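Local coordinates for TRAP-type C4-dicarboxylate:H+ symport system substrate-binding component DctP (Shewanella oneidensis, PDB 4MX6), which binds succinate and, as the substrate-binding component, probably delivers it to a TRAP-type transporter that imports C4-dicarboxylates together with protons, at residues I39-V44 against Q53-F58; V95-P100 against V248-A253; Y153-M158 against L276-A281. All blocks are in the same frame, centred on the assembly; numbering follows the deposited sequence. Where two conformers were deposited one is given.

In the fold
All three contacts are largely buried. Contact 3 lies nearest the centre of the chain, yet it includes the partly exposed His155 and Asn278 and is rich in water. Contacts 1 and 2 lie further out, on the same side of that centre. Contact 1 is apolar packing of a strand on a helix. Contact 2 is held mainly by hydrogen bonds to backbone groups, and contact 3 by a side-chain amide. The first two meet where Lys40 bonds to Gln96 and Phe97. Contacts 2 and 3 share the sheet of strands 148-158 and 243-251. Met54 and Lys57 of contact 1 pack on residues of contact 3.

Contact 1: residues I39-V44 against Q53-F58; sequences IKFSHV and QMALKF
Ala55 sets its methyl squarely over one face of the Phe41 ring. This CH-pi contact is central to the packing of the first strand on the helix in a beta-alpha-beta unit formed by strand 37-42, helix 50-65 and strand 70-75. Ala55 CB is 4.0 Å from the ring centroid and only 4° off the ring normal. Two more helix residues meet the border of the same ring. Met54 brings its CE methyl into the ring plane, 3.8 Å from Phe41 CE2. Its sulfur approaches obliquely, with Met54 SD 3.7 Å from Phe41 CZ, and makes a Met-aromatic contact. A bend at chi2 (-92°) lets the Met54 side chain cross the phenyl at about a right angle. Phe58 also reaches the edge, with its CD2 3.9 Å from Phe41 CD2. Further along, His43 CD2 lies 4.1 Å from Ala55 CB, so the same methyl touches the imidazole too, obliquely.

The strand and helix run nearly antiparallel, and their segment axes approach to 9.7 Å. Outside the pair, Val74 of strand 70-75 touches both Ala55 and His43. Leu270 of helix 260-295 packs on Met54, and Phe97 meets Phe58 edge-to-face. The far end of the contact nears the ligand pocket: the His43 side chain is about 6 Å from bound succinate and close to Lys51, a succinate-binding residue. His43 CG sits between its own backbone N and carbonyl carbon (chi1 67°). From there CD2 faces Ala55, while ND1 accepts a hydrogen bond from Val45 N.

Contact 2: residues V95-P100 against V248-A253; sequences VQFVAP and VVTSDA
Val98 and Val249 form the tight part of this contact, a single antiparallel bridge of the hydrogen-bonded type. It attaches the loop 95-100 to strand 243-251. Val249 N gives an almost straight bond to Val98 O at 3.0 Å. The return bond, Val98 N to Val249 O, is longer at 3.3 Å. The two side chains press together, with Val98 CG2 only 3.5 Å from Val249 CG2. Next to the bridge, Thr250 OG1 donates to Gln96 O at 2.7 Å. With chi1 at -173°, the hydroxyl swings opposite Thr250 N, where it meets Gln96 O and also lies over the rim of one face of the Phe97 ring. Thr250 CB is 3.9 Å from Phe97 CE1, the two side chains lying side by side.

The fit is looser toward helix 252-257. Here a water spans the gap, 3.0 Å from Val95 O and 2.6 Å from Ser251 OG. Ser251 is the N-cap of that helix, and its OG also bonds to Phe254 N. The Gln96 amide is bonded outside the pair, OE1 to Lys40 N and NE2 to Asn93 OD1. The loop is thus held chiefly through its backbone groups, which probably helps to set its path toward Ala99, whose O bonds to the succinate-binding Lys51.

Contact 3: residues Y153-M158 against L276-A281; sequences YLHNGM and LGNKIA
Asn278 lays its amide beside the imidazole of His155. The two planes are only 24° apart, although the side chains cross obliquely. The contact joins strand 148-158, paired antiparallel with strand 243-251, to helix 260-295, the long helix characteristic of TRAP substrate-binding proteins.

The main bond is from His155 N to Asn278 OD1, 2.8 Å long and nearly straight at 175°. The N-H comes from somewhat outside the carbonyl plane. Asn278 CG lies anti to its carbonyl carbon (chi1 -75°), which swings the amide across to the strand. There Asn278 CG is 3.4 Å from His155 ND1, so the amide carbon lies against the ring obliquely. The ring's other nitrogen, NE2, is hydrogen-bonded to Gln131. The amide's second branch is used as well: Asn278 ND2 donates to a water 3.1 Å away, and that water donates to Tyr153 O. Both ends of the amide are therefore tied to the strand backbone, OD1 directly and ND2 through the water. Were this asparagine an alanine, His155 N would probably lose its acceptor, and the water link to Tyr153 O and a neighbour of the imidazole would probably go too.

Just before His155, Leu154 CD1 lies 3.5 Å from Asn278 OD1. It also rests on the backbone of Gly277, which has no side chain to come between them.

Asn156 and Gly157 form a classic beta bulge opposite Leu244. Asn156 starts away from the helix, and its side chain is about 4 Å from the bound succinate. Its ND2 bonds to the OH of the succinate-binding Tyr246. A water bridges Asn156 O and Ala281 O. Ala281 CB covers the buried His155 O, which has no hydrogen-bond partner, at 3.4 Å.

Contact 1: residues I39-V44 against Q53-F58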
ATOM      1  N   ILE A  39     -22.572  -3.012   6.664  1.00 13.07           N
ATOM      2  CA  ILE A  39     -21.171  -3.372   6.575  1.00 12.29           C
ATOM      3  C   ILE A  39     -20.377  -2.092   6.333  1.00 11.44           C
ATOM      4  O   ILE A  39     -20.637  -1.390   5.366  1.00 13.16           O
ATOM      5  CB  ILE A  39     -20.951  -4.325   5.389  1.00 12.85           C
ATOM      6  CG1 ILE A  39     -21.632  -5.674   5.630  1.00 13.41           C
ATOM      7  CG2 ILE A  39     -19.482  -4.531   5.147  1.00 12.69           C
ATOM      8  CD1 ILE A  39     -21.628  -6.569   4.405  1.00 13.76           C
ATOM      9  N   LYS A  40     -19.450  -1.763   7.229  1.00  9.24           N
ATOM     10  CA  LYS A  40     -18.625  -0.566   7.062  1.00  8.87           C
ATOM     11  C   LYS A  40     -17.256  -0.919   6.490  1.00  7.74           C
ATOM     12  O   LYS A  40     -16.635  -1.890   6.931  1.00  8.54           O
ATOM     13  CB  LYS A  40     -18.452   0.153   8.397  1.00  9.96           C
ATOM     14  CG  LYS A  40     -19.748   0.630   8.994  1.00 12.10           C
ATOM     15  CD  LYS A  40     -19.535   1.427  10.277  1.00 14.45           C
ATOM     16  CE  LYS A  40     -20.854   1.699  10.977  1.00 17.90           C
ATOM     17  NZ  LYS A  40     -20.697   2.592  12.139  1.00 20.53           N
ATOM     18  N   PHE A  41     -16.815  -0.127   5.506  1.00  7.62           N
ATOM     19  CA  PHE A  41     -15.515  -0.282   4.850  1.00  7.09           C
ATOM     20  C   PHE A  41     -14.843   1.080   4.952  1.00  7.01           C
ATOM     21  O   PHE A  41     -15.316   2.052   4.352  1.00  8.02           O
ATOM     22  CB  PHE A  41     -15.725  -0.677   3.390  1.00  7.65           C
ATOM     23  CG  PHE A  41     -14.480  -1.176   2.674  1.00  8.64           C
ATOM     24  CD1 PHE A  41     -13.217  -0.655   2.901  1.00 11.25           C
ATOM     25  CD2 PHE A  41     -14.600  -2.179   1.751  1.00 10.76           C
ATOM     26  CE1 PHE A  41     -12.113  -1.146   2.222  1.00 12.56           C
ATOM     27  CE2 PHE A  41     -13.500  -2.671   1.078  1.00 12.27           C
ATOM     28  CZ  PHE A  41     -12.264  -2.136   1.307  1.00 11.95           C
ATOM     29  N   SER A  42     -13.777   1.186   5.735  0.60  6.59           N
ATOM     30  CA  SER A  42     -13.058   2.449   5.835  0.60  6.10           C
ATOM     31  C   SER A  42     -11.696   2.346   5.182  0.60  5.66           C
ATOM     32  O   SER A  42     -11.096   1.277   5.144  0.60  5.56           O
ATOM     33  CB  SER A  42     -12.926   2.908   7.292  0.60  5.97           C
ATOM     34  OG  SER A  42     -12.148   2.025   8.087  0.60  6.45           O
ATOM     35  N   HIS A  43     -11.209   3.472   4.681  1.00  6.51           N
ATOM     36  CA  HIS A  43      -9.864   3.557   4.152  1.00  5.79           C
ATOM     37  C   HIS A  43      -9.354   4.995   4.185  1.00  6.14           C
ATOM     38  O   HIS A  43     -10.093   5.929   4.549  1.00  7.36           O
ATOM     39  CB  HIS A  43      -9.808   2.934   2.748  1.00  6.11           C
ATOM     40  CG  HIS A  43     -10.576   3.672   1.700  1.00  6.27           C
ATOM     41  ND1 HIS A  43     -10.083   4.816   1.112  1.00  6.71           N
ATOM     42  CD2 HIS A  43     -11.782   3.426   1.127  1.00  6.84           C
ATOM     43  CE1 HIS A  43     -10.956   5.236   0.211  1.00  6.60           C
ATOM     44  NE2 HIS A  43     -11.995   4.416   0.204  1.00  6.69           N
ATOM     45  N   VAL A  44      -8.089   5.166   3.809  1.00  5.59           N
ATOM     46  CA  VAL A  44      -7.395   6.439   3.980  1.00  5.80           C
ATOM     47  C   VAL A  44      -7.154   7.197   2.680  1.00  6.04           C
ATOM     48  O   VAL A  44      -6.571   8.276   2.706  1.00  7.39           O
ATOM     49  CB  VAL A  44      -6.041   6.244   4.721  1.00  6.31           C
ATOM     50  CG1 VAL A  44      -6.284   5.545   6.038  1.00  6.48           C
ATOM     51  CG2 VAL A  44      -5.011   5.496   3.874  1.00  6.33           C
ATOM     52  N   GLN A  53     -12.083   3.027  -5.611  1.00  5.89           N
ATOM     53  CA  GLN A  53     -12.982   2.418  -6.578  1.00  6.55           C
ATOM     54  C   GLN A  53     -13.302   0.967  -6.229  1.00  6.23           C
ATOM     55  O   GLN A  53     -14.436   0.522  -6.426  1.00  7.22           O
ATOM     56  CB  GLN A  53     -12.405   2.524  -7.988  1.00  6.73           C
ATOM     57  CG  GLN A  53     -12.318   3.960  -8.500  1.00  7.08           C
ATOM     58  CD  GLN A  53     -13.665   4.626  -8.553  1.00  7.95           C
ATOM     59  OE1 GLN A  53     -14.495   4.288  -9.395  1.00  9.12           O
ATOM     60  NE2 GLN A  53     -13.887   5.579  -7.659  1.00  7.68           N
ATOM     61  N   MET A  54     -12.323   0.213  -5.724  1.00  6.29           N
ATOM     62  CA  MET A  54     -12.585  -1.149  -5.247  1.00  5.94           C
ATOM     63  C   MET A  54     -13.672  -1.126  -4.175  1.00  6.05           C
ATOM     64  O   MET A  54     -14.606  -1.931  -4.205  1.00  6.41           O
ATOM     65  CB  MET A  54     -11.299  -1.789  -4.723  1.00  6.03           C
ATOM     66  CG  MET A  54     -11.495  -3.138  -4.055  1.00  6.22           C
ATOM     67  SD  MET A  54     -11.757  -2.972  -2.289  1.00  8.09           S
ATOM     68  CE  MET A  54     -12.245  -4.640  -1.872  1.00 10.07           C
ATOM     69  N   ALA A  55     -13.570  -0.203  -3.220  1.00  6.11           N
ATOM     70  CA  ALA A  55     -14.529  -0.169  -2.120  1.00  6.59           C
ATOM     71  C   ALA A  55     -15.932   0.161  -2.639  1.00  6.61           C
ATOM     72  O   ALA A  55     -16.921  -0.440  -2.200  1.00  7.09           O
ATOM     73  CB  ALA A  55     -14.080   0.832  -1.064  1.00  7.14           C
ATOM     74  N   LEU A  56     -16.033   1.131  -3.554  1.00  6.85           N
ATOM     75  CA  LEU A  56     -17.342   1.486  -4.119  1.00  6.93           C
ATOM     76  C   LEU A  56     -17.905   0.370  -4.994  1.00  7.59           C
ATOM     77  O   LEU A  56     -19.109   0.138  -4.993  1.00  8.15           O
ATOM     78  CB  LEU A  56     -17.240   2.786  -4.911  1.00  8.57           C
ATOM     79  CG  LEU A  56     -17.107   4.058  -4.066  1.00 10.69           C
ATOM     80  CD1 LEU A  56     -16.950   5.264  -4.971  1.00 12.54           C
ATOM     81  CD2 LEU A  56     -18.280   4.250  -3.115  1.00 11.36           C
ATOM     82  N   LYS A  57     -17.057  -0.340  -5.729  1.00  7.28           N
ATOM     83  CA  LYS A  57     -17.546  -1.466  -6.519  1.00  8.01           C
ATOM     84  C   LYS A  57     -18.108  -2.552  -5.606  1.00  7.51           C
ATOM     85  O   LYS A  57     -19.155  -3.145  -5.892  1.00  8.23           O
ATOM     86  CB  LYS A  57     -16.427  -2.021  -7.406  1.00  8.10           C
ATOM     87  CG  LYS A  57     -16.845  -3.177  -8.308  1.00  8.77           C
ATOM     88  CD  LYS A  57     -17.919  -2.773  -9.313  1.00 10.20           C
ATOM     89  CE  LYS A  57     -18.165  -3.855 -10.345  1.00 12.01           C
ATOM     90  NZ  LYS A  57     -19.147  -3.433 -11.364  1.00 14.06           N
ATOM     91  N   PHE A  58     -17.430  -2.807  -4.493  1.00  6.79           N
ATOM     92  CA  PHE A  58     -17.901  -3.785  -3.513  1.00  7.48           C
ATOM     93  C   PHE A  58     -19.282  -3.379  -2.989  1.00  7.63           C
ATOM     94  O   PHE A  58     -20.205  -4.203  -2.934  1.00  8.05           O
ATOM     95  CB  PHE A  58     -16.860  -3.924  -2.404  1.00  7.29           C
ATOM     96  CG  PHE A  58     -17.264  -4.831  -1.266  1.00  7.34           C
ATOM     97  CD1 PHE A  58     -17.558  -6.169  -1.468  1.00  8.01           C
ATOM     98  CD2 PHE A  58     -17.278  -4.341   0.021  1.00  8.58           C
ATOM     99  CE1 PHE A  58     -17.896  -6.975  -0.413  1.00  9.21           C
ATOM    100  CE2 PHE A  58     -17.607  -5.159   1.081  1.00  9.73           C
ATOM    101  CZ  PHE A  58     -17.915  -6.471   0.860  1.00 10.07           C
TER

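Contact 2: residues V95-P100 against V248-A253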
ATOM      1  N   VAL A  95     -15.601  -1.572  12.439  1.00  8.81           N
ATOM      2  CA  VAL A  95     -15.558  -1.537  10.978  1.00  8.54           C
ATOM      3  C   VAL A  95     -15.412  -3.006  10.563  1.00  7.74           C
ATOM      4  O   VAL A  95     -14.862  -3.796  11.328  1.00  8.42           O
ATOM      5  CB  VAL A  95     -14.398  -0.618  10.454  1.00  9.29           C
ATOM      6  CG1 VAL A  95     -13.021  -1.133  10.859  1.00  9.58           C
ATOM      7  CG2 VAL A  95     -14.476  -0.415   8.963  1.00  9.33           C
ATOM      8  N   GLN A  96     -15.909  -3.363   9.384  1.00  7.71           N
ATOM      9  CA  GLN A  96     -15.961  -4.757   8.953  1.00  7.63           C
ATOM     10  C   GLN A  96     -14.918  -5.097   7.879  1.00  7.33           C
ATOM     11  O   GLN A  96     -14.484  -6.243   7.796  1.00  7.89           O
ATOM     12  CB  GLN A  96     -17.374  -5.098   8.462  1.00  8.41           C
ATOM     13  CG  GLN A  96     -18.375  -5.252   9.600  1.00  9.47           C
ATOM     14  CD  GLN A  96     -18.669  -3.949  10.322  1.00  9.85           C
ATOM     15  OE1 GLN A  96     -19.058  -2.951   9.708  1.00 10.62           O
ATOM     16  NE2 GLN A  96     -18.498  -3.954  11.637  1.00 10.65           N
ATOM     17  N   PHE A  97     -14.527  -4.121   7.060  1.00  6.94           N
ATOM     18  CA  PHE A  97     -13.474  -4.300   6.059  1.00  6.83           C
ATOM     19  C   PHE A  97     -12.550  -3.100   6.061  1.00  6.54           C
ATOM     20  O   PHE A  97     -13.010  -1.967   6.103  1.00  7.35           O
ATOM     21  CB  PHE A  97     -14.051  -4.488   4.640  1.00  7.29           C
ATOM     22  CG  PHE A  97     -14.874  -5.734   4.490  1.00  8.61           C
ATOM     23  CD1 PHE A  97     -14.301  -6.953   4.182  1.00 11.02           C
ATOM     24  CD2 PHE A  97     -16.243  -5.699   4.710  1.00  8.70           C
ATOM     25  CE1 PHE A  97     -15.086  -8.103   4.068  1.00 11.99           C
ATOM     26  CE2 PHE A  97     -17.011  -6.848   4.611  1.00 10.88           C
ATOM     27  CZ  PHE A  97     -16.424  -8.033   4.299  1.00 12.36           C
ATOM     28  N   VAL A  98     -11.253  -3.381   6.014  1.00  6.03           N
ATOM     29  CA  VAL A  98     -10.232  -2.375   5.755  1.00  5.87           C
ATOM     30  C   VAL A  98      -9.235  -2.979   4.763  1.00  5.80           C
ATOM     31  O   VAL A  98      -9.252  -4.195   4.518  1.00  6.39           O
ATOM     32  CB  VAL A  98      -9.530  -1.894   7.051  1.00  6.44           C
ATOM     33  CG1 VAL A  98     -10.530  -1.151   7.941  1.00  7.12           C
ATOM     34  CG2 VAL A  98      -8.887  -3.049   7.816  1.00  7.13           C
ATOM     35  N   ALA A  99      -8.381  -2.143   4.178  1.00  5.94           N
ATOM     36  CA  ALA A  99      -7.407  -2.618   3.202  1.00  5.70           C
ATOM     37  C   ALA A  99      -6.102  -1.830   3.350  1.00  5.77           C
ATOM     38  O   ALA A  99      -5.729  -1.028   2.481  1.00  6.04           O
ATOM     39  CB  ALA A  99      -7.965  -2.552   1.787  1.00  5.88           C
ATOM     40  N   PRO A 100      -5.395  -2.050   4.469  1.00  5.74           N
ATOM     41  CA  PRO A 100      -4.141  -1.333   4.703  1.00  5.83           C
ATOM     42  C   PRO A 100      -3.049  -1.762   3.754  1.00  5.53           C
ATOM     43  O   PRO A 100      -2.998  -2.914   3.308  1.00  5.84           O
ATOM     44  CB  PRO A 100      -3.756  -1.739   6.139  1.00  6.39           C
ATOM     45  CG  PRO A 100      -4.980  -2.414   6.718  1.00  6.58           C
ATOM     46  CD  PRO A 100      -5.670  -3.020   5.543  1.00  6.12           C
ATOM     47  N   VAL A 248      -6.689  -6.817   1.691  1.00  5.66           N
ATOM     48  CA  VAL A 248      -8.074  -6.622   2.100  1.00  6.34           C
ATOM     49  C   VAL A 248      -8.361  -7.630   3.214  1.00  5.65           C
ATOM     50  O   VAL A 248      -8.158  -8.835   3.037  1.00  6.80           O
ATOM     51  CB  VAL A 248      -9.040  -6.804   0.921  1.00  6.98           C
ATOM     52  CG1 VAL A 248     -10.473  -6.563   1.365  1.00  8.92           C
ATOM     53  CG2 VAL A 248      -8.651  -5.898  -0.250  1.00  8.00           C
ATOM     54  N   VAL A 249      -8.769  -7.122   4.373  1.00  5.95           N
ATOM     55  CA  VAL A 249      -8.972  -7.951   5.553  1.00  6.64           C
ATOM     56  C   VAL A 249     -10.302  -7.680   6.234  1.00  6.84           C
ATOM     57  O   VAL A 249     -10.893  -6.615   6.094  1.00  7.62           O
ATOM     58  CB  VAL A 249      -7.846  -7.742   6.601  1.00  7.09           C
ATOM     59  CG1 VAL A 249      -6.490  -8.166   6.041  1.00  7.59           C
ATOM     60  CG2 VAL A 249      -7.773  -6.306   7.066  1.00  7.58           C
ATOM     61  N   THR A 250     -10.744  -8.679   6.985  1.00  7.06           N
ATOM     62  CA  THR A 250     -11.870  -8.546   7.894  1.00  7.64           C
ATOM     63  C   THR A 250     -11.486  -9.165   9.236  1.00  7.29           C
ATOM     64  O   THR A 250     -10.373  -9.677   9.393  1.00  8.05           O
ATOM     65  CB  THR A 250     -13.161  -9.192   7.315  1.00  7.78           C
ATOM     66  OG1 THR A 250     -14.284  -8.897   8.149  1.00  8.63           O
ATOM     67  CG2 THR A 250     -13.055 -10.696   7.192  1.00  8.43           C
ATOM     68  N   SER A 251     -12.385  -9.114  10.210  1.00  8.35           N
ATOM     69  CA  SER A 251     -12.147  -9.808  11.469  1.00  8.98           C
ATOM     70  C   SER A 251     -12.757 -11.197  11.413  1.00  9.42           C
ATOM     71  O   SER A 251     -13.799 -11.423  10.788  1.00  9.69           O
ATOM     72  CB  SER A 251     -12.701  -9.044  12.673  1.00  9.73           C
ATOM     73  OG  SER A 251     -14.117  -9.048  12.682  1.00 10.38           O
ATOM     74  N   ASP A 252     -12.116 -12.129  12.097  1.00 10.58           N
ATOM     75  CA  ASP A 252     -12.628 -13.472  12.204  1.00 12.17           C
ATOM     76  C   ASP A 252     -14.027 -13.456  12.804  1.00 11.95           C
ATOM     77  O   ASP A 252     -14.904 -14.196  12.357  1.00 13.00           O
ATOM     78  CB  ASP A 252     -11.673 -14.287  13.064  1.00 15.87           C
ATOM     79  CG  ASP A 252     -12.031 -15.732  13.108  1.00 19.87           C
ATOM     80  OD1 ASP A 252     -11.956 -16.380  12.037  1.00 21.32           O
ATOM     81  OD2 ASP A 252     -12.378 -16.210  14.210  1.00 22.62           O
ATOM     82  N   ALA A 253     -14.235 -12.618  13.815  1.00 12.80           N
ATOM     83  CA  ALA A 253     -15.522 -12.588  14.495  1.00 13.88           C
ATOM     84  C   ALA A 253     -16.636 -12.172  13.533  1.00 13.15           C
ATOM     85  O   ALA A 253     -17.697 -12.795  13.503  1.00 14.50           O
ATOM     86  CB  ALA A 253     -15.465 -11.661  15.701  1.00 15.59           C
TER
HETATM   87  O   HOH W   1     -15.054  -6.732  11.833  1.00 10.72           O

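Contact 3: residues Y153-M158 against L276-A281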
ATOM      1  N   TYR A 153      -5.337  -9.690  -2.090  1.00  6.40           N
ATOM      2  CA  TYR A 153      -4.384  -8.619  -2.340  1.00  6.57           C
ATOM      3  C   TYR A 153      -5.008  -7.640  -3.332  1.00  6.20           C
ATOM      4  O   TYR A 153      -5.625  -8.047  -4.321  1.00  8.60           O
ATOM      5  CB  TYR A 153      -3.096  -9.166  -2.939  1.00  6.54           C
ATOM      6  CG  TYR A 153      -2.255  -9.988  -1.988  1.00  6.22           C
ATOM      7  CD1 TYR A 153      -1.504  -9.373  -0.998  1.00  6.27           C
ATOM      8  CD2 TYR A 153      -2.179 -11.371  -2.103  1.00  6.42           C
ATOM      9  CE1 TYR A 153      -0.700 -10.108  -0.152  1.00  5.87           C
ATOM     10  CE2 TYR A 153      -1.387 -12.118  -1.242  1.00  7.01           C
ATOM     11  CZ  TYR A 153      -0.654 -11.480  -0.268  1.00  7.21           C
ATOM     12  OH  TYR A 153       0.167 -12.175   0.594  1.00  8.49           O
ATOM     13  N   LEU A 154      -4.796  -6.349  -3.102  1.00  5.44           N
ATOM     14  CA  LEU A 154      -5.243  -5.304  -4.012  1.00  5.60           C
ATOM     15  C   LEU A 154      -4.025  -4.450  -4.360  1.00  5.61           C
ATOM     16  O   LEU A 154      -3.300  -4.011  -3.470  1.00  6.01           O
ATOM     17  CB  LEU A 154      -6.339  -4.462  -3.352  1.00  6.14           C
ATOM     18  CG  LEU A 154      -6.781  -3.221  -4.114  1.00  7.28           C
ATOM     19  CD1 LEU A 154      -7.456  -3.572  -5.431  1.00  7.98           C
ATOM     20  CD2 LEU A 154      -7.722  -2.387  -3.251  1.00  8.80           C
ATOM     21  N   HIS A 155      -3.816  -4.220  -5.645  1.00  5.70           N
ATOM     22  CA  HIS A 155      -2.670  -3.430  -6.077  1.00  5.68           C
ATOM     23  C   HIS A 155      -2.856  -1.929  -5.942  1.00  5.48           C
ATOM     24  O   HIS A 155      -3.964  -1.402  -6.091  1.00  6.32           O
ATOM     25  CB  HIS A 155      -2.352  -3.724  -7.545  1.00  6.30           C
ATOM     26  CG  HIS A 155      -1.979  -5.148  -7.782  1.00  6.85           C
ATOM     27  ND1 HIS A 155      -2.371  -5.902  -8.865  1.00  9.16           N
ATOM     28  CD2 HIS A 155      -1.210  -5.957  -7.023  1.00  6.23           C
ATOM     29  CE1 HIS A 155      -1.857  -7.119  -8.748  1.00  7.09           C
ATOM     30  NE2 HIS A 155      -1.156  -7.173  -7.632  1.00  9.81           N
ATOM     31  N   ASN A 156      -1.736  -1.234  -5.731  1.00  5.59           N
ATOM     32  CA  ASN A 156      -1.656   0.185  -6.044  1.00  5.65           C
ATOM     33  C   ASN A 156      -0.585   0.386  -7.118  1.00  5.59           C
ATOM     34  O   ASN A 156      -0.924   0.598  -8.284  1.00  6.03           O
ATOM     35  CB  ASN A 156      -1.457   1.056  -4.810  1.00  5.95           C
ATOM     36  CG  ASN A 156      -1.632   2.526  -5.130  1.00  5.91           C
ATOM     37  OD1 ASN A 156      -1.215   2.992  -6.203  1.00  6.03           O
ATOM     38  ND2 ASN A 156      -2.277   3.259  -4.241  1.00  7.08           N
ATOM     39  N   GLY A 157       0.689   0.253  -6.761  1.00  5.44           N
ATOM     40  CA  GLY A 157       1.739   0.439  -7.741  1.00  6.33           C
ATOM     41  C   GLY A 157       3.111   0.457  -7.118  1.00  5.50           C
ATOM     42  O   GLY A 157       3.257   0.286  -5.921  1.00  5.93           O
ATOM     43  N   MET A 158       4.116   0.717  -7.942  1.00  5.77           N
ATOM     44  CA  MET A 158       5.465   0.900  -7.440  1.00  5.57           C
ATOM     45  C   MET A 158       5.606   2.309  -6.875  1.00  5.50           C
ATOM     46  O   MET A 158       4.972   3.244  -7.343  1.00  6.86           O
ATOM     47  CB  MET A 158       6.489   0.668  -8.545  1.00  6.97           C
ATOM     48  CG  MET A 158       6.365  -0.673  -9.258  1.00  9.18           C
ATOM     49  SD  MET A 158       6.451  -2.139  -8.227  1.00 10.63           S
ATOM     50  CE  MET A 158       8.182  -2.121  -7.764  1.00 11.97           C
ATOM     51  N   LEU A 276     -11.473  -5.464 -10.339  1.00  7.95           N
ATOM     52  CA  LEU A 276     -11.685  -4.149 -10.913  1.00  8.38           C
ATOM     53  C   LEU A 276     -10.655  -3.159 -10.360  1.00  7.31           C
ATOM     54  O   LEU A 276     -10.065  -2.380 -11.113  1.00  7.60           O
ATOM     55  CB  LEU A 276     -13.115  -3.662 -10.651  1.00  9.97           C
ATOM     56  CG  LEU A 276     -13.394  -2.274 -11.239  1.00 13.01           C
ATOM     57  CD1 LEU A 276     -13.136  -2.237 -12.737  1.00 15.24           C
ATOM     58  CD2 LEU A 276     -14.798  -1.840 -10.967  1.00 14.95           C
ATOM     59  N   GLY A 277     -10.434  -3.178  -9.049  1.00  6.91           N
ATOM     60  CA  GLY A 277      -9.454  -2.290  -8.454  1.00  6.71           C
ATOM     61  C   GLY A 277      -8.064  -2.469  -9.029  1.00  6.16           C
ATOM     62  O   GLY A 277      -7.346  -1.494  -9.219  1.00  6.58           O
ATOM     63  N   ASN A 278      -7.678  -3.711  -9.299  1.00  6.63           N
ATOM     64  CA  ASN A 278      -6.372  -3.978  -9.885  1.00  6.70           C
ATOM     65  C   ASN A 278      -6.253  -3.367 -11.282  1.00  7.06           C
ATOM     66  O   ASN A 278      -5.197  -2.855 -11.667  1.00  7.62           O
ATOM     67  CB  ASN A 278      -6.108  -5.480  -9.943  1.00  7.17           C
ATOM     68  CG  ASN A 278      -5.770  -6.075  -8.598  1.00  7.35           C
ATOM     69  OD1 ASN A 278      -5.487  -5.371  -7.631  1.00  7.56           O
ATOM     70  ND2 ASN A 278      -5.767  -7.405  -8.545  1.00  8.54           N
ATOM     71  N   LYS A 279      -7.319  -3.456 -12.065  1.00  6.87           N
ATOM     72  CA  LYS A 279      -7.345  -2.845 -13.393  1.00  7.51           C
ATOM     73  C   LYS A 279      -7.202  -1.330 -13.277  1.00  7.14           C
ATOM     74  O   LYS A 279      -6.401  -0.713 -13.975  1.00  7.61           O
ATOM     75  CB  LYS A 279      -8.640  -3.238 -14.102  1.00  9.22           C
ATOM     76  CG  LYS A 279      -8.810  -2.661 -15.475  1.00 11.51           C
ATOM     77  CD  LYS A 279      -9.984  -3.327 -16.170  1.00 14.04           C
ATOM     78  CE  LYS A 279     -10.223  -2.800 -17.566  1.00 14.68           C
ATOM     79  NZ  LYS A 279     -10.840  -1.447 -17.569  1.00 14.40           N
ATOM     80  N   ILE A 280      -7.977  -0.733 -12.376  0.56  7.25           N
ATOM     81  CA  ILE A 280      -7.897   0.700 -12.128  0.56  7.26           C
ATOM     82  C   ILE A 280      -6.484   1.089 -11.685  0.56  6.14           C
ATOM     83  O   ILE A 280      -5.947   2.099 -12.139  0.56  6.11           O
ATOM     84  CB  ILE A 280      -8.933   1.160 -11.069  0.56  8.52           C
ATOM     85  CG1 ILE A 280     -10.369   0.964 -11.579  0.56 10.73           C
ATOM     86  CG2 ILE A 280      -8.719   2.624 -10.688  0.56  8.46           C
ATOM     87  CD1 ILE A 280     -10.827   2.008 -12.591  0.56 12.06           C
ATOM     88  N   ALA A 281      -5.866   0.290 -10.821  1.00  5.86           N
ATOM     89  CA  ALA A 281      -4.522   0.608 -10.339  1.00  6.48           C
ATOM     90  C   ALA A 281      -3.560   0.790 -11.508  1.00  6.22           C
ATOM     91  O   ALA A 281      -2.771   1.738 -11.551  1.00  6.97           O
ATOM     92  CB  ALA A 281      -4.015  -0.461  -9.397  1.00  6.34           C
TER
HETATM   93  O   HOH W   2      -4.926  -9.558  -6.444  1.00 11.31           O
HETATM   94  O   HOH W   3      -2.481  -3.372 -11.068  1.00 15.67           O
HETATM   95  O   HOH W   4      -2.253   3.061  -9.092  1.00  6.81           O